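PDB 6VMT: programmed Cell Death Protein 5 Homolog from Leishmania major, which probably binds double-stranded DNA as a small, mostly helical protein of the PDCD5 family. Local coordinates for residues N38-F43 against A65-I70; R54-Q57 against R62-A65. All coordinates share one frame; numbering follows the deposited sequence.

From the N terminus, the chain runs down the long helix 12-43, whose last turns supply the first half of contact 1. It then enters helix 46-75, where residues 54-57 and 62-65 meet each other in contact 2, closing a short bend with four residues between its two sides. The chain reaches residues 65-70 directly afterwards and returns to the end of helix 12-43, closing the wider loop of contact 1. The two loops do not cross: the smaller falls within the span of the larger, and they share Ala65. The centres of contact 1 and contact 2 lie about 12 Å apart. Contact 1 ties two helices together, whereas contact 2 joins two parts of helix 46-75.

Contact 1: residues N38-F43 against A65-I70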
loop_
_atom_site.group_PDB
_atom_site.type_symbol
_atom_site.label_atom_id
_atom_site.label_comp_id
_atom_site.label_asym_id
_atom_site.label_seq_id
_atom_site.Cartn_x
_atom_site.Cartn_y
_atom_site.Cartn_z
ATOM N N ASN A 38 -4.486 -8.477 -0.391
ATOM C CA ASN A 38 -4.165 -9.922 -0.371
ATOM C C ASN A 38 -2.682 -10.093 -0.065
ATOM O O ASN A 38 -2.323 -10.953 0.733
ATOM C CB ASN A 38 -4.494 -10.609 -1.696
ATOM C CG ASN A 38 -5.976 -10.809 -1.915
ATOM O OD1 ASN A 38 -6.796 -10.501 -1.049
ATOM N ND2 ASN A 38 -6.321 -11.303 -3.089
ATOM N N MET A 39 -1.842 -9.322 -0.729
ATOM C CA MET A 39 -0.378 -9.414 -0.566
ATOM C C MET A 39 -0.050 -9.214 0.919
ATOM O O MET A 39 0.694 -10.017 1.453
ATOM C CB MET A 39 0.289 -8.376 -1.462
ATOM C CG MET A 39 0.354 -8.779 -2.904
ATOM S SD MET A 39 1.448 -7.633 -3.793
ATOM C CE MET A 39 1.300 -8.020 -5.541
ATOM N N LEU A 40 -0.683 -8.270 1.603
ATOM C CA LEU A 40 -0.460 -8.016 3.053
ATOM C C LEU A 40 -1.085 -9.092 3.919
ATOM O O LEU A 40 -0.514 -9.346 4.968
ATOM C CB LEU A 40 -1.056 -6.672 3.465
ATOM C CG LEU A 40 -0.354 -5.441 2.913
ATOM C CD1 LEU A 40 -1.100 -4.192 3.333
ATOM C CD2 LEU A 40 1.086 -5.377 3.398
ATOM N N ARG A 41 -2.241 -9.649 3.567
ATOM C CA ARG A 41 -2.855 -10.750 4.371
ATOM C C ARG A 41 -1.838 -11.888 4.479
ATOM O O ARG A 41 -1.686 -12.426 5.570
ATOM C CB ARG A 41 -4.140 -11.308 3.751
ATOM C CG ARG A 41 -5.407 -10.515 4.038
ATOM C CD ARG A 41 -6.490 -10.727 2.980
ATOM N NE ARG A 41 -7.832 -10.589 3.530
ATOM C CZ ARG A 41 -8.440 -11.502 4.294
ATOM N NH1 ARG A 41 -7.831 -12.638 4.606
ATOM N NH2 ARG A 41 -9.662 -11.269 4.749
ATOM N N ALA A 42 -1.139 -12.189 3.378
ATOM C CA ALA A 42 -0.227 -13.344 3.202
ATOM C C ALA A 42 1.132 -13.099 3.859
ATOM O O ALA A 42 1.768 -14.098 4.289
ATOM C CB ALA A 42 -0.033 -13.591 1.734
ATOM N N PHE A 43 1.573 -11.838 3.840
ATOM C CA PHE A 43 2.962 -11.408 4.133
ATOM C C PHE A 43 3.077 -11.025 5.602
ATOM O O PHE A 43 4.114 -11.334 6.230
ATOM C CB PHE A 43 3.370 -10.202 3.285
ATOM C CG PHE A 43 3.562 -10.467 1.809
ATOM C CD1 PHE A 43 3.412 -11.735 1.274
ATOM C CD2 PHE A 43 3.939 -9.444 0.958
ATOM C CE1 PHE A 43 3.623 -11.963 -0.075
ATOM C CE2 PHE A 43 4.168 -9.678 -0.386
ATOM C CZ PHE A 43 4.002 -10.935 -0.903
ATOM N N ALA A 65 4.554 3.719 3.999
ATOM C CA ALA A 65 5.989 3.525 3.652
ATOM C C ALA A 65 6.449 2.112 4.051
ATOM O O ALA A 65 7.322 1.547 3.374
ATOM C CB ALA A 65 6.851 4.591 4.281
ATOM N N VAL A 66 5.877 1.547 5.110
ATOM C CA VAL A 66 6.243 0.194 5.617
ATOM C C VAL A 66 5.671 -0.853 4.657
ATOM O O VAL A 66 6.442 -1.690 4.188
ATOM C CB VAL A 66 5.738 0.004 7.060
ATOM C CG1 VAL A 66 5.623 -1.457 7.447
ATOM C CG2 VAL A 66 6.625 0.738 8.046
ATOM N N GLU A 67 4.359 -0.800 4.415
ATOM C CA GLU A 67 3.623 -1.676 3.481
ATOM C C GLU A 67 4.396 -1.714 2.162
ATOM O O GLU A 67 4.720 -2.793 1.711
ATOM C CB GLU A 67 2.197 -1.157 3.323
ATOM C CG GLU A 67 1.296 -1.308 4.559
ATOM C CD GLU A 67 -0.138 -0.784 4.365
ATOM O OE1 GLU A 67 -0.443 -0.228 3.273
ATOM O OE2 GLU A 67 -0.973 -0.912 5.295
ATOM N N MET A 68 4.792 -0.583 1.602
ATOM C CA MET A 68 5.623 -0.577 0.364
ATOM C C MET A 68 6.843 -1.444 0.599
ATOM O O MET A 68 7.234 -2.169 -0.276
ATOM C CB MET A 68 6.140 0.816 -0.015
ATOM C CG MET A 68 5.223 1.614 -0.972
ATOM S SD MET A 68 5.696 3.395 -1.170
ATOM C CE MET A 68 7.244 3.229 -2.061
ATOM N N HIS A 69 7.523 -1.232 1.706
ATOM C CA HIS A 69 8.826 -1.875 1.971
ATOM C C HIS A 69 8.603 -3.371 2.157
ATOM O O HIS A 69 9.349 -4.141 1.555
ATOM C CB HIS A 69 9.504 -1.292 3.205
ATOM C CG HIS A 69 10.792 -1.975 3.524
ATOM N ND1 HIS A 69 11.955 -1.752 2.793
ATOM C CD2 HIS A 69 11.092 -2.902 4.447
ATOM C CE1 HIS A 69 12.921 -2.498 3.278
ATOM N NE2 HIS A 69 12.408 -3.213 4.293
ATOM N N ILE A 70 7.645 -3.755 2.996
ATOM C CA ILE A 70 7.381 -5.192 3.300
ATOM C C ILE A 70 7.112 -5.905 1.983
ATOM O O ILE A 70 7.664 -6.955 1.760
ATOM C CB ILE A 70 6.189 -5.341 4.239
ATOM C CG1 ILE A 70 6.531 -4.901 5.657
ATOM C CG2 ILE A 70 5.660 -6.758 4.185
ATOM C CD1 ILE A 70 5.337 -4.683 6.520
#
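Leu40 and Glu67 meet with a methyl group laid over a carboxylate. CD1 of Leu40 stands almost directly above the flat acid group, 3.7 Å from Glu67 CD, with OE2 of Glu67 at 3.8 Å and OE1 of Glu67 at 4.0 Å from the same methyl. That near equality marks an approach over the face, and the two side chains run at about a right angle to one another. Glu67 is extended beyond CG (chi2 -180°), which carries its acid group out to the leucine. The contact is van der Waals in kind, a methyl group on a flat polar surface.

One turn further along both helices, Phe43 CB touches Ile70 CG2 at 4.2 Å, a purely apolar meeting made by the root of the phenylalanine side chain. The ring itself turns one face to its own helix, where Met39 O lies 2.9 Å above the ring plane, displaced toward the rim. The backbones keep step with these pairs: the CA atoms of Leu40 and Glu67 are 7.6 Å apart, those of Phe43 and Ile70 7.7 Å.

Further out, Leu52 packs against Glu67 and also against Val66, while Val74 meets Phe43. The backbone of Phe43 is hydrogen-bonded to Val83, and Ile70 rests on Val44 and Met79 in the loops. The contact thus joins the C-terminal end of helix 12-43, a predicted coiled coil, to the later part of helix 46-75, and Val66 and Ile70 carry the packing on to Leu91 of helix 85-103.

Contact 2: residues R54-Q57 against R62-A65; sequences RIAQ and RSQA
Ser63 faces Ala56 at close quarters, and its side chain can be followed outward from the backbone. Ser63 CB comes first: it lies 3.9 Å from Ala56 CA and equally near Ala56 N, with Ile55 C a little farther off at 4.4 Å, so the methylene rests against the main chain of the opposing turn. Next comes Ser63 OG, 3.7 Å from Ala56 CB, a van der Waals touch between a hydroxyl and a methyl. The hydroxyl's polar partner lies just before residues 54-57, in the carbonyl oxygen of Leu52, to which OG is hydrogen-bonded. The chi1 of 145° carries OG across to that neighbouring turn.

The CA atoms of Ala56 and Ser63 are 5.2 Å apart. Seven residues along a straight helix would separate them by about twice that, so helix 46-75 must bend sharply between the two segments. Small side chains at this pair suit so close a backbone approach. Beside it, Ile55 and Arg62 both rest on Leu92 of helix 85-103, and the arginine also reaches Ala96 and makes a long, weak ion pair with Glu99.

Across the bend itself the chemistry is therefore mostly close packing of methyl, methylene and backbone, while the buried serine hydroxyl is satisfied by the Leu52 carbonyl, a side-chain to main-chain bond that ties the two sides of the turn together.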
loop_
_atom_site.group_PDB
_atom_site.type_symbol
_atom_site.label_atom_id
_atom_site.label_comp_id
_atom_site.label_asym_id
_atom_site.label_seq_id
_atom_site.Cartn_x
_atom_site.Cartn_y
_atom_site.Cartn_z
ATOM N N ARG A 54 -4.183 0.904 12.327
ATOM C CA ARG A 54 -4.298 1.740 13.548
ATOM C C ARG A 54 -3.453 3.012 13.416
ATOM O O ARG A 54 -3.945 4.063 13.828
ATOM C CB ARG A 54 -3.839 0.951 14.771
ATOM C CG ARG A 54 -4.631 1.255 16.027
ATOM C CD ARG A 54 -4.278 0.185 17.031
ATOM N NE ARG A 54 -2.847 0.184 17.304
ATOM C CZ ARG A 54 -2.165 -0.865 17.748
ATOM N NH1 ARG A 54 -2.782 -2.012 17.954
ATOM N NH2 ARG A 54 -0.864 -0.782 17.974
ATOM N N ILE A 55 -2.230 2.902 12.891
ATOM C CA ILE A 55 -1.251 4.022 12.723
ATOM C C ILE A 55 -1.559 4.802 11.442
ATOM O O ILE A 55 -1.133 5.968 11.337
ATOM C CB ILE A 55 0.192 3.484 12.690
ATOM C CG1 ILE A 55 0.560 2.763 13.989
ATOM C CG2 ILE A 55 1.184 4.591 12.369
ATOM C CD1 ILE A 55 0.798 3.679 15.178
ATOM N N ALA A 56 -2.208 4.172 10.467
ATOM C CA ALA A 56 -2.537 4.819 9.179
ATOM C C ALA A 56 -3.447 6.025 9.441
ATOM O O ALA A 56 -3.266 7.037 8.742
ATOM C CB ALA A 56 -3.171 3.828 8.239
ATOM N N GLN A 57 -4.374 5.905 10.408
ATOM C CA GLN A 57 -5.349 6.965 10.801
ATOM C C GLN A 57 -4.576 8.255 11.078
ATOM O O GLN A 57 -4.868 9.292 10.463
ATOM C CB GLN A 57 -6.128 6.622 12.076
ATOM C CG GLN A 57 -6.599 5.176 12.194
ATOM C CD GLN A 57 -7.376 4.689 10.994
ATOM O OE1 GLN A 57 -8.409 5.241 10.621
ATOM N NE2 GLN A 57 -6.890 3.621 10.384
ATOM N N ARG A 62 3.200 7.063 6.892
ATOM C CA ARG A 62 4.209 6.279 7.640
ATOM C C ARG A 62 3.928 4.801 7.415
ATOM O O ARG A 62 4.785 4.108 6.868
ATOM C CB ARG A 62 4.086 6.583 9.128
ATOM C CG ARG A 62 5.241 6.042 9.944
ATOM C CD ARG A 62 5.807 7.166 10.771
ATOM N NE ARG A 62 5.257 7.199 12.116
ATOM C CZ ARG A 62 5.302 8.262 12.898
ATOM N NH1 ARG A 62 4.797 8.201 14.119
ATOM N NH2 ARG A 62 5.862 9.377 12.455
ATOM N N SER A 63 2.727 4.394 7.820
ATOM C CA SER A 63 2.156 3.038 7.681
ATOM C C SER A 63 2.243 2.593 6.227
ATOM O O SER A 63 2.512 1.414 5.987
ATOM C CB SER A 63 0.747 3.021 8.171
ATOM O OG SER A 63 -0.025 2.139 7.383
ATOM N N GLN A 64 2.052 3.516 5.297
ATOM C CA GLN A 64 2.136 3.230 3.848
ATOM C C GLN A 64 3.590 2.984 3.450
ATOM O O GLN A 64 3.811 2.106 2.615
ATOM C CB GLN A 64 1.523 4.369 3.042
ATOM C CG GLN A 64 1.990 4.407 1.595
ATOM C CD GLN A 64 1.221 5.419 0.784
ATOM O OE1 GLN A 64 0.010 5.575 0.939
ATOM N NE2 GLN A 64 1.929 6.112 -0.092
ATOM N N ALA A 65 4.554 3.719 3.999
ATOM C CA ALA A 65 5.989 3.525 3.652
ATOM C C ALA A 65 6.449 2.112 4.051
ATOM O O ALA A 65 7.322 1.547 3.374
ATOM C CB ALA A 65 6.851 4.591 4.281
#